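Local coordinates for alternansucrase (Leuconostoc mesenteroides, PDB 6HVG), which is a large multidomain member of glycoside hydrolase family 70, with a calcium-bearing barrel-type core and putative cell-wall-binding repeats, at residues Thr1113-Asn1121 with Val1201-Gly1209. Residues are numbered along the deposited sequence; the frame is centred on the assembly and turned at random.
Sequences TDRYDLGFN and VDYQAKYGG
The carboxylate of Asp1114 meets the start of the short helix 1203-1207. Its OD2 uses the syn lone pair to accept from Tyr1203 N at 2.6 Å. OD1, 3.0 Å from Gln1204 N, accepts from Tyr1116 N, which approaches from above the carboxylate plane and closes an Asx turn; CG anti to the backbone N (chi1 -166°) carries the carboxylate to the helix. Asp1202, the N-cap, accepts from Ala1205 N through OD1, and its OD2 comes within 3.8 Å of Asp1114 OD2. Two acidic groups thus share this N-terminus, where the N-H groups of the first turn probably offset the closeness of the two charges.

Arg1115 NE makes a weak hydrogen bond to Gln1204 OE1, 3.4 Å away, with the oxygen near the guanidinium plane. The same OE1 lies at the edge of the Tyr1116 ring, whose plane stands at 82° to the amide.

The apolar part centres on aromatic side chains. Phe1120 and Tyr1203 form an offset stack, centroids 4.6 Å apart and planes 24° from parallel, with Phe1120 CD1 over the centre of the tyrosine ring. Asp1117 OD1 holds the turn leading to this phenylalanine by accepting from both Gly1119 N and Phe1120 N. Tyr1116 spans the helix: its CB lies 3.8 Å from Tyr1203 CB at the start, and CD2 3.5 Å from Tyr1207 CB at the end.

Within the family 70 region, about 12 Å from calcium at the Arg1115 side chain, the contact joins the loop between helices 1102-1105 and 1135-1147 to the helix following strand 1190-1197. From helix 587-601, Glu592 salt-bridges Arg1115 and accepts from Tyr1116 OH and Gln1204 NE2, while Gln593 bonds Arg1115 NH1. Gln1204 NE2 also donates to Ile1240 O, Asp1117 pairs with Arg1089 of strand 1089-1090, and helix 603-608 touches Phe1120 and Tyr1207.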
ATOM      1  N   THR A1113      -9.325  15.629 -11.325  1.00 53.48           N
ATOM      2  CA  THR A1113      -8.511  16.608 -12.043  1.00 59.54           C
ATOM      3  C   THR A1113      -8.892  18.047 -11.687  1.00 56.91           C
ATOM      4  O   THR A1113      -8.023  18.889 -11.529  1.00 59.01           O
ATOM      5  CB  THR A1113      -8.709  16.450 -13.563  1.00 63.33           C
ATOM      6  OG1 THR A1113     -10.120  16.345 -13.840  1.00 67.50           O
ATOM      7  CG2 THR A1113      -7.964  15.201 -14.063  1.00 60.83           C
ATOM      8  N   ASP A1114     -10.189  18.301 -11.554  1.00 55.66           N
ATOM      9  CA  ASP A1114     -10.733  19.637 -11.312  1.00 51.30           C
ATOM     10  C   ASP A1114     -11.495  19.654  -9.993  1.00 51.30           C
ATOM     11  O   ASP A1114     -12.511  18.973  -9.832  1.00 50.70           O
ATOM     12  CB  ASP A1114     -11.667  20.002 -12.458  1.00 50.47           C
ATOM     13  CG  ASP A1114     -12.020  21.477 -12.500  1.00 50.71           C
ATOM     14  OD1 ASP A1114     -11.827  22.188 -11.490  1.00 51.31           O
ATOM     15  OD2 ASP A1114     -12.458  21.936 -13.564  1.00 49.80           O
ATOM     16  N   ARG A1115     -11.000  20.422  -9.031  1.00 51.07           N
ATOM     17  CA  ARG A1115     -11.603  20.411  -7.689  1.00 50.00           C
ATOM     18  C   ARG A1115     -12.978  21.081  -7.659  1.00 53.90           C
ATOM     19  O   ARG A1115     -13.773  20.812  -6.754  1.00 61.65           O
ATOM     20  CB  ARG A1115     -10.706  21.106  -6.688  1.00 48.29           C
ATOM     21  CG  ARG A1115      -9.276  20.623  -6.721  1.00 49.46           C
ATOM     22  CD  ARG A1115      -8.506  20.990  -5.480  1.00 50.13           C
ATOM     23  NE  ARG A1115      -8.538  22.410  -5.261  1.00 51.19           N
ATOM     24  CZ  ARG A1115      -8.146  22.977  -4.135  1.00 54.30           C
ATOM     25  NH1 ARG A1115      -7.668  22.243  -3.138  1.00 51.94           N
ATOM     26  NH2 ARG A1115      -8.225  24.293  -4.018  1.00 60.28           N
ATOM     27  N   TYR A1116     -13.257  21.961  -8.619  1.00 49.03           N
ATOM     28  CA  TYR A1116     -14.476  22.734  -8.606  1.00 49.57           C
ATOM     29  C   TYR A1116     -15.562  22.210  -9.551  1.00 51.67           C
ATOM     30  O   TYR A1116     -16.687  22.721  -9.526  1.00 53.91           O
ATOM     31  CB  TYR A1116     -14.168  24.174  -8.955  1.00 51.48           C
ATOM     32  CG  TYR A1116     -13.390  24.909  -7.899  1.00 50.29           C
ATOM     33  CD1 TYR A1116     -12.016  24.807  -7.837  1.00 49.49           C
ATOM     34  CD2 TYR A1116     -14.031  25.749  -6.998  1.00 51.06           C
ATOM     35  CE1 TYR A1116     -11.289  25.492  -6.884  1.00 50.06           C
ATOM     36  CE2 TYR A1116     -13.318  26.449  -6.043  1.00 52.91           C
ATOM     37  CZ  TYR A1116     -11.943  26.313  -5.993  1.00 51.83           C
ATOM     38  OH  TYR A1116     -11.240  26.998  -5.033  1.00 49.42           O
ATOM     39  N   ASP A1117     -15.239  21.224 -10.390  1.00 50.76           N
ATOM     40  CA  ASP A1117     -16.223  20.610 -11.286  1.00 51.14           C
ATOM     41  C   ASP A1117     -16.946  19.496 -10.541  1.00 54.24           C
ATOM     42  O   ASP A1117     -16.403  18.402 -10.348  1.00 53.56           O
ATOM     43  CB  ASP A1117     -15.528  20.048 -12.519  1.00 53.30           C
ATOM     44  CG  ASP A1117     -16.488  19.579 -13.585  1.00 55.46           C
ATOM     45  OD1 ASP A1117     -17.673  19.415 -13.296  1.00 57.25           O
ATOM     46  OD2 ASP A1117     -16.053  19.340 -14.729  1.00 58.37           O
ATOM     47  N   LEU A1118     -18.188  19.768 -10.136  1.00 55.95           N
ATOM     48  CA  LEU A1118     -19.016  18.795  -9.413  1.00 54.48           C
ATOM     49  C   LEU A1118     -20.140  18.186 -10.293  1.00 54.81           C
ATOM     50  O   LEU A1118     -21.124  17.643  -9.783  1.00 56.32           O
ATOM     51  CB  LEU A1118     -19.599  19.459  -8.171  1.00 54.30           C
ATOM     52  CG  LEU A1118     -18.600  19.607  -6.996  1.00 52.69           C
ATOM     53  CD1 LEU A1118     -17.677  20.802  -7.164  1.00 52.38           C
ATOM     54  CD2 LEU A1118     -19.320  19.701  -5.658  1.00 50.53           C
ATOM     55  N   GLY A1119     -19.956  18.246 -11.609  1.00 52.92           N
ATOM     56  CA  GLY A1119     -20.878  17.626 -12.547  1.00 52.66           C
ATOM     57  C   GLY A1119     -21.475  18.578 -13.576  1.00 53.70           C
ATOM     58  O   GLY A1119     -22.539  18.299 -14.120  1.00 53.00           O
ATOM     59  N   PHE A1120     -20.755  19.653 -13.906  1.00 51.87           N
ATOM     60  CA  PHE A1120     -21.264  20.619 -14.870  1.00 55.30           C
ATOM     61  C   PHE A1120     -21.262  20.070 -16.282  1.00 55.20           C
ATOM     62  O   PHE A1120     -20.536  19.134 -16.593  1.00 54.53           O
ATOM     63  CB  PHE A1120     -20.456  21.910 -14.851  1.00 57.69           C
ATOM     64  CG  PHE A1120     -20.511  22.647 -13.542  1.00 60.70           C
ATOM     65  CD1 PHE A1120     -19.433  22.621 -12.685  1.00 60.66           C
ATOM     66  CD2 PHE A1120     -21.637  23.377 -13.171  1.00 63.74           C
ATOM     67  CE1 PHE A1120     -19.463  23.305 -11.486  1.00 63.31           C
ATOM     68  CE2 PHE A1120     -21.675  24.068 -11.967  1.00 62.77           C
ATOM     69  CZ  PHE A1120     -20.585  24.022 -11.119  1.00 63.63           C
ATOM     70  N   ASN A1121     -22.088  20.668 -17.131  1.00 56.85           N
ATOM     71  CA  ASN A1121     -22.153  20.298 -18.531  1.00 60.38           C
ATOM     72  C   ASN A1121     -20.846  20.615 -19.281  1.00 64.29           C
ATOM     73  O   ASN A1121     -20.100  21.522 -18.904  1.00 63.79           O
ATOM     74  CB  ASN A1121     -23.317  21.031 -19.210  1.00 62.88           C
ATOM     75  CG  ASN A1121     -24.691  20.572 -18.723  1.00 60.54           C
ATOM     76  OD1 ASN A1121     -24.828  19.613 -17.951  1.00 59.67           O
ATOM     77  ND2 ASN A1121     -25.711  21.251 -19.206  1.00 56.44           N
ATOM     78  N   VAL A1201      -7.972  26.225 -18.049  1.00 55.17           N
ATOM     79  CA  VAL A1201      -9.217  26.588 -18.724  1.00 57.59           C
ATOM     80  C   VAL A1201     -10.360  25.694 -18.195  1.00 55.28           C
ATOM     81  O   VAL A1201     -11.358  25.458 -18.861  1.00 52.46           O
ATOM     82  CB  VAL A1201      -9.011  26.531 -20.268  1.00 60.42           C
ATOM     83  CG1 VAL A1201      -8.879  25.094 -20.762  1.00 58.75           C
ATOM     84  CG2 VAL A1201     -10.120  27.267 -21.014  1.00 66.38           C
ATOM     85  N   ASP A1202     -10.197  25.244 -16.951  1.00 58.75           N
ATOM     86  CA  ASP A1202     -11.122  24.335 -16.259  1.00 56.07           C
ATOM     87  C   ASP A1202     -11.875  25.129 -15.184  1.00 54.05           C
ATOM     88  O   ASP A1202     -11.775  26.356 -15.164  1.00 55.38           O
ATOM     89  CB  ASP A1202     -10.343  23.142 -15.670  1.00 53.26           C
ATOM     90  CG  ASP A1202      -9.300  23.551 -14.608  1.00 54.07           C
ATOM     91  OD1 ASP A1202      -8.970  24.757 -14.451  1.00 48.79           O
ATOM     92  OD2 ASP A1202      -8.791  22.632 -13.927  1.00 53.03           O
ATOM     93  N   TYR A1203     -12.636  24.463 -14.314  1.00 52.19           N
ATOM     94  CA  TYR A1203     -13.377  25.174 -13.260  1.00 53.28           C
ATOM     95  C   TYR A1203     -12.471  25.680 -12.124  1.00 54.66           C
ATOM     96  O   TYR A1203     -12.826  26.621 -11.420  1.00 57.00           O
ATOM     97  CB  TYR A1203     -14.560  24.345 -12.737  1.00 53.56           C
ATOM     98  CG  TYR A1203     -15.682  24.270 -13.760  1.00 54.38           C
ATOM     99  CD1 TYR A1203     -15.765  23.214 -14.668  1.00 52.82           C
ATOM    100  CD2 TYR A1203     -16.629  25.285 -13.849  1.00 55.25           C
ATOM    101  CE1 TYR A1203     -16.755  23.177 -15.627  1.00 54.62           C
ATOM    102  CE2 TYR A1203     -17.628  25.255 -14.811  1.00 56.32           C
ATOM    103  CZ  TYR A1203     -17.682  24.206 -15.699  1.00 56.45           C
ATOM    104  OH  TYR A1203     -18.673  24.163 -16.646  1.00 55.99           O
ATOM    105  N   GLN A1204     -11.282  25.099 -11.979  1.00 54.95           N
ATOM    106  CA  GLN A1204     -10.248  25.659 -11.094  1.00 52.06           C
ATOM    107  C   GLN A1204      -9.801  27.046 -11.554  1.00 50.15           C
ATOM    108  O   GLN A1204      -9.414  27.879 -10.733  1.00 47.30           O
ATOM    109  CB  GLN A1204      -9.048  24.722 -11.045  1.00 54.12           C
ATOM    110  CG  GLN A1204      -7.877  25.217 -10.211  1.00 56.51           C
ATOM    111  CD  GLN A1204      -8.144  25.123  -8.721  1.00 57.60           C
ATOM    112  OE1 GLN A1204      -8.407  24.034  -8.196  1.00 56.97           O
ATOM    113  NE2 GLN A1204      -8.044  26.263  -8.021  1.00 56.04           N
ATOM    114  N   ALA A1205      -9.817  27.281 -12.864  1.00 50.46           N
ATOM    115  CA  ALA A1205      -9.481  28.595 -13.408  1.00 51.83           C
ATOM    116  C   ALA A1205     -10.622  29.577 -13.223  1.00 53.42           C
ATOM    117  O   ALA A1205     -10.393  30.739 -12.911  1.00 56.62           O
ATOM    118  CB  ALA A1205      -9.101  28.478 -14.874  1.00 53.95           C
ATOM    119  N   LYS A1206     -11.854  29.117 -13.415  1.00 54.28           N
ATOM    120  CA  LYS A1206     -13.021  29.980 -13.217  1.00 56.44           C
ATOM    121  C   LYS A1206     -13.137  30.438 -11.770  1.00 55.37           C
ATOM    122  O   LYS A1206     -13.127  31.626 -11.497  1.00 56.99           O
ATOM    123  CB  LYS A1206     -14.310  29.266 -13.623  1.00 57.44           C
ATOM    124  CG  LYS A1206     -15.480  30.217 -13.762  1.00 60.70           C
ATOM    125  CD  LYS A1206     -16.777  29.459 -13.939  1.00 63.36           C
ATOM    126  CE  LYS A1206     -17.957  30.402 -14.078  1.00 64.04           C
ATOM    127  NZ  LYS A1206     -19.088  29.636 -14.655  1.00 65.08           N
ATOM    128  N   TYR A1207     -13.206  29.479 -10.849  1.00 53.16           N
ATOM    129  CA  TYR A1207     -13.514  29.750  -9.448  1.00 53.60           C
ATOM    130  C   TYR A1207     -12.305  29.903  -8.499  1.00 51.20           C
ATOM    131  O   TYR A1207     -12.468  30.303  -7.360  1.00 47.53           O
ATOM    132  CB  TYR A1207     -14.457  28.659  -8.898  1.00 56.22           C
ATOM    133  CG  TYR A1207     -15.865  28.682  -9.467  1.00 56.85           C
ATOM    134  CD1 TYR A1207     -16.636  29.842  -9.438  1.00 57.85           C
ATOM    135  CD2 TYR A1207     -16.429  27.546 -10.015  1.00 56.68           C
ATOM    136  CE1 TYR A1207     -17.921  29.863  -9.960  1.00 58.26           C
ATOM    137  CE2 TYR A1207     -17.718  27.556 -10.526  1.00 58.50           C
ATOM    138  CZ  TYR A1207     -18.457  28.713 -10.497  1.00 58.37           C
ATOM    139  OH  TYR A1207     -19.733  28.710 -10.989  1.00 59.89           O
ATOM    140  N   GLY A1208     -11.101  29.581  -8.950  1.00 52.41           N
ATOM    141  CA  GLY A1208      -9.910  29.680  -8.094  1.00 50.79           C
ATOM    142  C   GLY A1208      -9.732  31.071  -7.517  1.00 49.42           C
ATOM    143  O   GLY A1208      -9.813  32.039  -8.230  1.00 51.50           O
ATOM    144  N   GLY A1209      -9.530  31.156  -6.205  1.00 50.58           N
ATOM    145  CA  GLY A1209      -9.333  32.424  -5.494  1.00 49.36           C
ATOM    146  C   GLY A1209     -10.399  33.522  -5.555  1.00 51.51           C
ATOM    147  O   GLY A1209     -10.229  34.584  -4.959  1.00 52.39           O
TER